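Local coordinates for maltose-binding protein MalE1 (Thermotoga maritima, PDB 6DTU) that binds maltotetraose as an extracellular solute-binding protein and probably delivers maltose-type sugars to a membrane transporter, at residues Lys85-Thr90 against Tyr102-Ala107; Arg301-Lys306 against Glu310-Asn315. All blocks are in the same frame, centred on the assembly; numbering follows the deposited sequence.

Interaction 1 of 2, residues Lys85-Thr90 against Tyr102-Ala107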
ATOM      1  N   LYS A  85     -23.083   5.973  -5.455  1.00 14.12           N
ATOM      2  CA  LYS A  85     -23.637   4.629  -5.272  1.00 15.52           C
ATOM      3  C   LYS A  85     -22.818   3.558  -5.979  1.00 14.96           C
ATOM      4  O   LYS A  85     -22.916   2.372  -5.637  1.00 15.60           O
ATOM      5  CB  LYS A  85     -25.084   4.575  -5.770  1.00 15.49           C
ATOM      6  CG  LYS A  85     -25.193   4.647  -7.295  1.00 16.97           C
ATOM      7  CD  LYS A  85     -26.640   4.708  -7.752  1.00 17.46           C
ATOM      8  CE  LYS A  85     -26.761   4.792  -9.254  1.00 20.74           C
ATOM      9  NZ  LYS A  85     -26.204   3.595  -9.943  1.00 22.60           N
ATOM     10  N   ASN A  86     -22.010   3.938  -6.951  1.00 14.63           N
ATOM     11  CA  ASN A  86     -21.336   2.929  -7.750  1.00 14.80           C
ATOM     12  C   ASN A  86     -20.053   2.421  -7.130  1.00 14.20           C
ATOM     13  O   ASN A  86     -19.433   1.514  -7.691  1.00 14.99           O
ATOM     14  CB  ASN A  86     -21.086   3.465  -9.155  1.00 14.15           C
ATOM     15  CG  ASN A  86     -22.378   3.785  -9.862  1.00 15.54           C
ATOM     16  OD1 ASN A  86     -23.273   2.941  -9.930  1.00 19.10           O
ATOM     17  ND2 ASN A  86     -22.486   4.992 -10.403  1.00 18.49           N
ATOM     18  N   PHE A  87     -19.636   2.984  -6.006  1.00 13.56           N
ATOM     19  CA  PHE A  87     -18.412   2.568  -5.347  1.00 13.00           C
ATOM     20  C   PHE A  87     -18.742   1.697  -4.147  1.00 14.91           C
ATOM     21  O   PHE A  87     -19.747   1.920  -3.466  1.00 14.59           O
ATOM     22  CB  PHE A  87     -17.607   3.803  -4.923  1.00 14.33           C
ATOM     23  CG  PHE A  87     -17.024   4.529  -6.094  1.00 13.59           C
ATOM     24  CD1 PHE A  87     -15.735   4.259  -6.500  1.00 13.63           C
ATOM     25  CD2 PHE A  87     -17.795   5.392  -6.859  1.00 15.87           C
ATOM     26  CE1 PHE A  87     -15.198   4.890  -7.601  1.00 14.33           C
ATOM     27  CE2 PHE A  87     -17.269   6.018  -7.968  1.00 18.12           C
ATOM     28  CZ  PHE A  87     -15.969   5.772  -8.335  1.00 16.94           C
ATOM     29  N   TYR A  88     -17.894   0.704  -3.887  1.00 15.13           N
ATOM     30  CA  TYR A  88     -18.114  -0.147  -2.724  1.00 13.62           C
ATOM     31  C   TYR A  88     -18.056   0.688  -1.456  1.00 14.05           C
ATOM     32  O   TYR A  88     -17.194   1.556  -1.303  1.00 13.41           O
ATOM     33  CB  TYR A  88     -17.070  -1.263  -2.661  1.00 14.62           C
ATOM     34  CG  TYR A  88     -17.357  -2.478  -3.533  1.00 17.50           C
ATOM     35  CD1 TYR A  88     -18.304  -3.421  -3.160  1.00 18.00           C
ATOM     36  CD2 TYR A  88     -16.681  -2.677  -4.719  1.00 16.49           C
ATOM     37  CE1 TYR A  88     -18.568  -4.534  -3.949  1.00 14.08           C
ATOM     38  CE2 TYR A  88     -16.939  -3.791  -5.521  1.00 17.83           C
ATOM     39  CZ  TYR A  88     -17.874  -4.712  -5.129  1.00 18.18           C
ATOM     40  OH  TYR A  88     -18.135  -5.805  -5.919  1.00 20.56           O
ATOM     41  N   GLU A  89     -19.004   0.457  -0.559  1.00 13.49           N
ATOM     42  CA  GLU A  89     -19.021   1.236   0.675  1.00 13.77           C
ATOM     43  C   GLU A  89     -17.784   1.007   1.530  1.00 16.43           C
ATOM     44  O   GLU A  89     -17.365   1.920   2.239  1.00 15.97           O
ATOM     45  CB  GLU A  89     -20.299   0.992   1.467  1.00 15.13           C
ATOM     46  CG  GLU A  89     -21.518   1.505   0.713  1.00 19.57           C
ATOM     47  CD  GLU A  89     -22.690   1.824   1.628  1.00 24.45           C
ATOM     48  OE1 GLU A  89     -23.306   0.875   2.158  1.00 32.18           O
ATOM     49  OE2 GLU A  89     -22.990   3.023   1.826  1.00 22.22           O
ATOM     50  N   THR A  90     -17.212  -0.199   1.510  1.00 15.34           N
ATOM     51  CA  THR A  90     -15.941  -0.420   2.204  1.00 16.45           C
ATOM     52  C   THR A  90     -14.841   0.520   1.704  1.00 15.48           C
ATOM     53  O   THR A  90     -14.056   1.055   2.496  1.00 15.89           O
ATOM     54  CB  THR A  90     -15.520  -1.882   2.067  1.00 18.26           C
ATOM     55  OG1 THR A  90     -15.483  -2.247   0.677  1.00 19.81           O
ATOM     56  CG2 THR A  90     -16.464  -2.782   2.859  1.00 18.46           C
ATOM     57  N   TYR A 102     -13.796  11.892   2.345  1.00 14.06           N
ATOM     58  CA  TYR A 102     -12.623  12.705   2.051  1.00 13.83           C
ATOM     59  C   TYR A 102     -11.854  12.243   0.819  1.00 15.53           C
ATOM     60  O   TYR A 102     -10.782  12.778   0.532  1.00 16.34           O
ATOM     61  CB  TYR A 102     -11.700  12.750   3.272  1.00 14.05           C
ATOM     62  CG  TYR A 102     -12.187  13.649   4.371  1.00 16.83           C
ATOM     63  CD1 TYR A 102     -12.033  15.022   4.282  1.00 14.92           C
ATOM     64  CD2 TYR A 102     -12.813  13.128   5.486  1.00 16.60           C
ATOM     65  CE1 TYR A 102     -12.474  15.863   5.301  1.00 20.17           C
ATOM     66  CE2 TYR A 102     -13.260  13.952   6.505  1.00 16.58           C
ATOM     67  CZ  TYR A 102     -13.101  15.323   6.394  1.00 19.58           C
ATOM     68  OH  TYR A 102     -13.538  16.147   7.417  1.00 23.47           O
ATOM     69  N   GLY A 103     -12.362  11.286   0.070  1.00 13.36           N
ATOM     70  CA  GLY A 103     -11.672  10.925  -1.150  1.00 14.87           C
ATOM     71  C   GLY A 103     -12.533  10.081  -2.055  1.00 13.60           C
ATOM     72  O   GLY A 103     -13.513   9.473  -1.624  1.00 16.35           O
ATOM     73  N   ILE A 104     -12.125  10.029  -3.316  1.00 13.46           N
ATOM     74  CA  ILE A 104     -12.724   9.110  -4.280  1.00 15.42           C
ATOM     75  C   ILE A 104     -11.783   7.930  -4.447  1.00 12.84           C
ATOM     76  O   ILE A 104     -10.681   8.080  -5.026  1.00 12.81           O
ATOM     77  CB  ILE A 104     -13.047   9.809  -5.609  1.00 15.75           C
ATOM     78  CG1 ILE A 104     -14.050  10.955  -5.391  1.00 20.85           C
ATOM     79  CG2 ILE A 104     -13.673   8.813  -6.590  1.00 17.28           C
ATOM     80  CD1 ILE A 104     -14.841  11.357  -6.617  1.00 26.89           C
ATOM     81  N   PRO A 105     -12.140   6.738  -3.972  1.00 13.62           N
ATOM     82  CA  PRO A 105     -11.260   5.569  -4.086  1.00 13.55           C
ATOM     83  C   PRO A 105     -11.302   4.986  -5.489  1.00 15.11           C
ATOM     84  O   PRO A 105     -12.352   4.926  -6.139  1.00 14.54           O
ATOM     85  CB  PRO A 105     -11.884   4.577  -3.100  1.00 15.01           C
ATOM     86  CG  PRO A 105     -13.358   4.937  -3.139  1.00 13.68           C
ATOM     87  CD  PRO A 105     -13.426   6.413  -3.326  1.00 13.81           C
ATOM     88  N   TYR A 106     -10.145   4.550  -5.966  1.00 12.49           N
ATOM     89  CA  TYR A 106     -10.113   3.873  -7.254  1.00 11.00           C
ATOM     90  C   TYR A 106      -9.762   2.394  -7.159  1.00 11.73           C
ATOM     91  O   TYR A 106     -10.064   1.646  -8.096  1.00 13.52           O
ATOM     92  CB  TYR A 106      -9.197   4.605  -8.256  1.00 12.97           C
ATOM     93  CG  TYR A 106      -7.696   4.383  -8.119  1.00 13.63           C
ATOM     94  CD1 TYR A 106      -7.069   3.316  -8.739  1.00 13.41           C
ATOM     95  CD2 TYR A 106      -6.901   5.301  -7.444  1.00 12.15           C
ATOM     96  CE1 TYR A 106      -5.708   3.129  -8.622  1.00 13.92           C
ATOM     97  CE2 TYR A 106      -5.543   5.121  -7.332  1.00 14.77           C
ATOM     98  CZ  TYR A 106      -4.959   4.041  -7.937  1.00 11.65           C
ATOM     99  OH  TYR A 106      -3.591   3.871  -7.831  1.00 14.22           O
ATOM    100  N   ALA A 107      -9.155   1.946  -6.066  1.00 12.91           N
ATOM    101  CA  ALA A 107      -8.768   0.544  -5.961  1.00 12.67           C
ATOM    102  C   ALA A 107      -8.429   0.212  -4.522  1.00 14.32           C
ATOM    103  O   ALA A 107      -8.055   1.089  -3.737  1.00 14.13           O
ATOM    104  CB  ALA A 107      -7.535   0.233  -6.820  1.00 15.62           C
TER

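Interaction 2 of 2, residues Arg301-Lys306 against Glu310-Asn315. With GLC (alpha-D-glucopyranose), chain C.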
ATOM      1  N   ARG A 301      -4.833  -2.643  -9.996  1.00 14.14           N
ATOM      2  CA  ARG A 301      -4.976  -3.139  -8.624  1.00 12.58           C
ATOM      3  C   ARG A 301      -6.339  -3.837  -8.495  1.00 17.60           C
ATOM      4  O   ARG A 301      -6.703  -4.604  -9.398  1.00 17.27           O
ATOM      5  CB  ARG A 301      -4.740  -1.999  -7.615  1.00 14.18           C
ATOM      6  CG  ARG A 301      -3.449  -1.247  -7.937  1.00 13.56           C
ATOM      7  CD  ARG A 301      -3.100  -0.143  -6.960  1.00 11.84           C
ATOM      8  NE  ARG A 301      -2.094   0.766  -7.525  1.00 12.48           N
ATOM      9  CZ  ARG A 301      -1.237   1.501  -6.824  1.00 13.10           C
ATOM     10  NH1 ARG A 301      -1.190   1.436  -5.480  1.00 13.03           N
ATOM     11  NH2 ARG A 301      -0.421   2.320  -7.492  1.00 12.72           N
ATOM     12  N   LEU A 302      -7.111  -3.588  -7.424  1.00 16.00           N
ATOM     13  CA  LEU A 302      -8.426  -4.220  -7.259  1.00 15.19           C
ATOM     14  C   LEU A 302      -9.490  -3.121  -7.300  1.00 15.53           C
ATOM     15  O   LEU A 302      -9.717  -2.453  -6.283  1.00 15.06           O
ATOM     16  CB  LEU A 302      -8.493  -5.000  -5.934  1.00 13.99           C
ATOM     17  CG  LEU A 302      -7.449  -6.111  -5.727  1.00 17.80           C
ATOM     18  CD1 LEU A 302      -7.528  -6.743  -4.348  1.00 15.08           C
ATOM     19  CD2 LEU A 302      -7.563  -7.177  -6.774  1.00 16.27           C
ATOM     20  N   PRO A 303     -10.180  -2.901  -8.431  1.00 15.14           N
ATOM     21  CA  PRO A 303     -11.030  -1.700  -8.563  1.00 13.29           C
ATOM     22  C   PRO A 303     -12.092  -1.542  -7.485  1.00 15.09           C
ATOM     23  O   PRO A 303     -12.745  -2.504  -7.088  1.00 16.55           O
ATOM     24  CB  PRO A 303     -11.642  -1.847  -9.960  1.00 14.71           C
ATOM     25  CG  PRO A 303     -10.552  -2.594 -10.732  1.00 12.70           C
ATOM     26  CD  PRO A 303      -9.988  -3.583  -9.724  1.00 14.62           C
ATOM     27  N   SER A 304     -12.245  -0.301  -7.005  1.00 15.74           N
ATOM     28  CA  SER A 304     -13.239   0.036  -5.988  1.00 13.57           C
ATOM     29  C   SER A 304     -14.607   0.369  -6.548  1.00 16.10           C
ATOM     30  O   SER A 304     -15.585   0.351  -5.792  1.00 12.71           O
ATOM     31  CB  SER A 304     -12.748   1.172  -5.088  1.00 13.64           C
ATOM     32  OG  SER A 304     -11.641   0.751  -4.314  1.00 16.12           O
ATOM     33  N   ARG A 305     -14.712   0.664  -7.838  1.00 13.40           N
ATOM     34  CA  ARG A 305     -16.011   0.912  -8.431  1.00 15.01           C
ATOM     35  C   ARG A 305     -16.538  -0.467  -8.814  1.00 15.61           C
ATOM     36  O   ARG A 305     -15.845  -1.233  -9.488  1.00 16.28           O
ATOM     37  CB  ARG A 305     -15.838   1.785  -9.677  1.00 17.37           C
ATOM     38  CG  ARG A 305     -17.172   2.133 -10.313  1.00 15.99           C
ATOM     39  CD  ARG A 305     -17.148   3.174 -11.405  1.00 15.65           C
ATOM     40  NE  ARG A 305     -18.404   2.980 -12.096  1.00 15.17           N
ATOM     41  CZ  ARG A 305     -19.347   3.892 -12.280  1.00 13.89           C
ATOM     42  NH1 ARG A 305     -19.197   5.148 -11.862  1.00 13.82           N
ATOM     43  NH2 ARG A 305     -20.451   3.522 -12.892  1.00 17.52           N
ATOM     44  N   LYS A 306     -17.748  -0.792  -8.340  1.00 15.92           N
ATOM     45  CA  LYS A 306     -18.236  -2.173  -8.401  1.00 13.37           C
ATOM     46  C   LYS A 306     -18.319  -2.691  -9.839  1.00 15.29           C
ATOM     47  O   LYS A 306     -17.885  -3.812 -10.134  1.00 15.73           O
ATOM     48  CB  LYS A 306     -19.600  -2.259  -7.708  1.00 16.58           C
ATOM     49  CG  LYS A 306     -20.305  -3.616  -7.762  1.00 20.78           C
ATOM     50  CD  LYS A 306     -21.709  -3.548  -7.121  1.00 17.11           C
ATOM     51  CE  LYS A 306     -22.685  -2.844  -8.057  1.00 20.55           C
ATOM     52  NZ  LYS A 306     -23.883  -2.382  -7.341  1.00 22.16           N
ATOM     53  N   GLU A 310     -16.232  -5.882 -11.637  1.00 16.97           N
ATOM     54  CA  GLU A 310     -16.887  -6.935 -12.402  1.00 17.01           C
ATOM     55  C   GLU A 310     -16.194  -7.194 -13.734  1.00 20.46           C
ATOM     56  O   GLU A 310     -16.175  -8.337 -14.208  1.00 22.25           O
ATOM     57  CB  GLU A 310     -18.358  -6.586 -12.617  1.00 19.16           C
ATOM     58  CG  GLU A 310     -19.093  -7.597 -13.475  1.00 27.03           C
ATOM     59  CD  GLU A 310     -19.383  -8.884 -12.713  1.00 23.85           C
ATOM     60  OE1 GLU A 310     -19.359  -8.848 -11.467  1.00 33.37           O
ATOM     61  OE2 GLU A 310     -19.636  -9.922 -13.358  1.00 33.34           O
ATOM     62  N   LEU A 311     -15.613  -6.157 -14.353  1.00 16.66           N
ATOM     63  CA  LEU A 311     -14.919  -6.329 -15.627  1.00 17.56           C
ATOM     64  C   LEU A 311     -13.636  -7.130 -15.482  1.00 18.45           C
ATOM     65  O   LEU A 311     -13.242  -7.835 -16.411  1.00 21.98           O
ATOM     66  CB  LEU A 311     -14.581  -4.967 -16.236  1.00 16.84           C
ATOM     67  CG  LEU A 311     -15.722  -4.031 -16.645  1.00 17.84           C
ATOM     68  CD1 LEU A 311     -15.159  -2.680 -17.022  1.00 20.53           C
ATOM     69  CD2 LEU A 311     -16.493  -4.599 -17.806  1.00 20.59           C
ATOM     70  N   VAL A 312     -12.989  -7.060 -14.321  1.00 15.20           N
ATOM     71  CA  VAL A 312     -11.642  -7.598 -14.144  1.00 17.26           C
ATOM     72  C   VAL A 312     -11.584  -8.798 -13.213  1.00 19.51           C
ATOM     73  O   VAL A 312     -10.497  -9.374 -13.040  1.00 20.48           O
ATOM     74  CB  VAL A 312     -10.652  -6.495 -13.711  1.00 16.07           C
ATOM     75  CG1 VAL A 312     -10.697  -5.333 -14.705  1.00 16.86           C
ATOM     76  CG2 VAL A 312     -10.985  -5.979 -12.313  1.00 18.68           C
ATOM     77  N   LYS A 313     -12.727  -9.255 -12.686  1.00 21.27           N
ATOM     78  CA  LYS A 313     -12.736 -10.223 -11.591  1.00 23.92           C
ATOM     79  C   LYS A 313     -12.091 -11.559 -11.971  1.00 23.20           C
ATOM     80  O   LYS A 313     -11.638 -12.297 -11.087  1.00 25.34           O
ATOM     81  CB  LYS A 313     -14.179 -10.449 -11.138  1.00 25.28           C
ATOM     82  CG  LYS A 313     -15.028 -11.059 -12.247  1.00 25.24           C
ATOM     83  CD  LYS A 313     -16.126 -11.939 -11.731  1.00 35.67           C
ATOM     84  CE  LYS A 313     -17.236 -11.113 -11.142  1.00 33.34           C
ATOM     85  NZ  LYS A 313     -18.541 -11.836 -11.118  1.00 38.49           N
ATOM     86  N   ASP A 314     -12.063 -11.908 -13.255  1.00 23.47           N
ATOM     87  CA  ASP A 314     -11.480 -13.170 -13.694  1.00 24.39           C
ATOM     88  C   ASP A 314     -10.007 -13.086 -14.069  1.00 24.69           C
ATOM     89  O   ASP A 314      -9.414 -14.116 -14.402  1.00 26.67           O
ATOM     90  CB  ASP A 314     -12.297 -13.791 -14.827  1.00 26.70           C
ATOM     91  CG  ASP A 314     -13.637 -14.289 -14.349  1.00 30.02           C
ATOM     92  OD1 ASP A 314     -13.714 -14.700 -13.171  1.00 33.90           O
ATOM     93  OD2 ASP A 314     -14.610 -14.254 -15.127  1.00 38.86           O
ATOM     94  N   ASN A 315      -9.398 -11.907 -14.029  1.00 21.73           N
ATOM     95  CA  ASN A 315      -7.965 -11.818 -14.284  1.00 21.99           C
ATOM     96  C   ASN A 315      -7.195 -12.586 -13.218  1.00 23.08           C
ATOM     97  O   ASN A 315      -7.423 -12.366 -12.022  1.00 21.50           O
ATOM     98  CB  ASN A 315      -7.513 -10.358 -14.313  1.00 20.52           C
ATOM     99  CG  ASN A 315      -6.057 -10.187 -14.781  1.00 24.46           C
ATOM    100  OD1 ASN A 315      -5.114 -10.724 -14.181  1.00 27.82           O
ATOM    101  ND2 ASN A 315      -5.878  -9.457 -15.868  1.00 31.49           N
TER
HETATM  102  C1  GLC C   1       4.145   3.131  -5.800  1.00 18.36           C
HETATM  103  C2  GLC C   1       2.725   2.836  -5.522  1.00 12.38           C
HETATM  104  C3  GLC C   1       2.422   2.885  -4.081  1.00 14.23           C
HETATM  105  C4  GLC C   1       3.290   1.949  -3.315  1.00 12.37           C
HETATM  106  C5  GLC C   1       4.784   2.324  -3.510  1.00 13.32           C
HETATM  107  C6  GLC C   1       5.679   1.383  -2.989  1.00 17.14           C
HETATM  108  O1  GLC C   1       4.434   4.448  -5.457  1.00 21.14           O
HETATM  109  O2  GLC C   1       1.934   3.829  -6.252  1.00 15.09           O
HETATM  110  O3  GLC C   1       1.001   2.520  -3.938  1.00 13.99           O
HETATM  111  O4  GLC C   1       2.969   2.028  -1.900  1.00 13.10           O
HETATM  112  O5  GLC C   1       5.013   2.262  -5.029  1.00 15.94           O
HETATM  113  O6  GLC C   1       7.007   1.905  -3.099  1.00 20.13           O

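Interaction 1 of 2, residues Lys85-Thr90 against Tyr102-Ala107
The backbone oxygen of Pro105 receives the closest approach in this contact, from the ring of Phe87: CE1 stands 3.2 Å from Pro105 O, and CD1 follows at 3.5 Å. The oxygen meets the ring obliquely and has no hydrogen-bond partner in the model; CE1 and CD1 lie against this buried carbonyl. No hydrogen bond joins 85-90 to 102-107. The remaining evidence is apolar: Phe87 CZ lies 4.2 Å from Ile104 CG2, and Phe87 CD1 lies 4.2 Å from Pro105 CG. One ring thus spans two successive residues of the strand, which accounts for most of the 126 Å² buried. This joins the turn before helix 89-94 to the mixed sheet of one lobe of the solute-binding fold. Phe87 reaches the strand with CG anti to its carbonyl carbon (chi1 -70°), while Ile104 offers the methyl branch that lies anti to the backbone N. The side-chain hydrogen bond from Lys85 NZ to Asn86 OD1 (3.0 Å, tilted 27° from the carbonyl plane) stays within 85-90. Past Pro105, Tyr106 and Ala107 both face Gln264, a classic beta bulge, and the CB of Tyr106 points away from 85-90. Leu92 of helix 89-94, for which Tyr88 is the N-cap residue, touches both Phe87 and Pro105; Met292 of helix 289-298 touches Phe87 and Ile104, so the segments lie among two helices and the sheet formed by strands 100-109 and 260-268.

Interaction 2 of 2, residues Arg301-Lys306 against Glu310-Asn315
Pro303 and Val312 form the tight part of this contact, with both residues buried: Val312 CG2 lies 3.7 Å from Pro303 CD and 3.8 Å from Pro303 CG, so a single methyl meets two ring carbons. Val312 has CG1 anti to the carbonyl carbon (chi1 -55°), which leaves CG2 between the backbone N and carbonyl carbon and directed at the proline. The other end is exposed and looser. There the two segments are joined by one backbone bond, Glu310 N to Lys306 O at 3.0 Å with an N-H...O angle of 158°, the four-residue step of an alpha-helix, and the Lys306 side chain leads away. Glu310 instead bends at chi2 (75°) and its carboxylate pairs within its own segment: Lys313 NZ is 3.1 Å from Glu310 OE1, a salt bridge whose hydrogen bonds to both oxygens are weak. At the start of 301-306, Arg301 serves the sugar rather than the opposing segment. Its chain, extended from CG to NE, brings the guanidinium to the glucose edge-on, so that NH1 bonds O3 at 2.9 Å and NH2 bonds O2, in plane, at 3.1 Å. Glu109 and Asp299 form salt bridges with Arg301 NH1 and NE and probably fix its rotation. Strand 302-303 runs antiparallel to strand 100-109 and leads through Arg305, the N-cap residue, into helix 306-312; Val318 of helix 316-326 and Tyr296 of helix 289-298 also touch Val312.

How the interactions relate
Interaction 1 is buried, whereas interaction 2 runs from a buried proline-valine pair to an exposed helical end. Their chemistry follows: the first is an aromatic and aliphatic contact without a crossing hydrogen bond, the second adds a helical backbone bond across the segments and, within 310-315, an exposed salt bridge. Both reach the same sheet, through strands 100-109 and 302-303, and helix 289-298 touches each. Segment 85-90 also pairs with 301-306, probably by hydrogen bonds: Asn86 O lies 2.9 Å from Lys306 N, and Tyr88 N lies 3.0 Å from Ser304 O. Only interaction 2 includes a residue of the glycan pocket, Arg301, against which Tyr106 and Ala107 of interaction 1 pack.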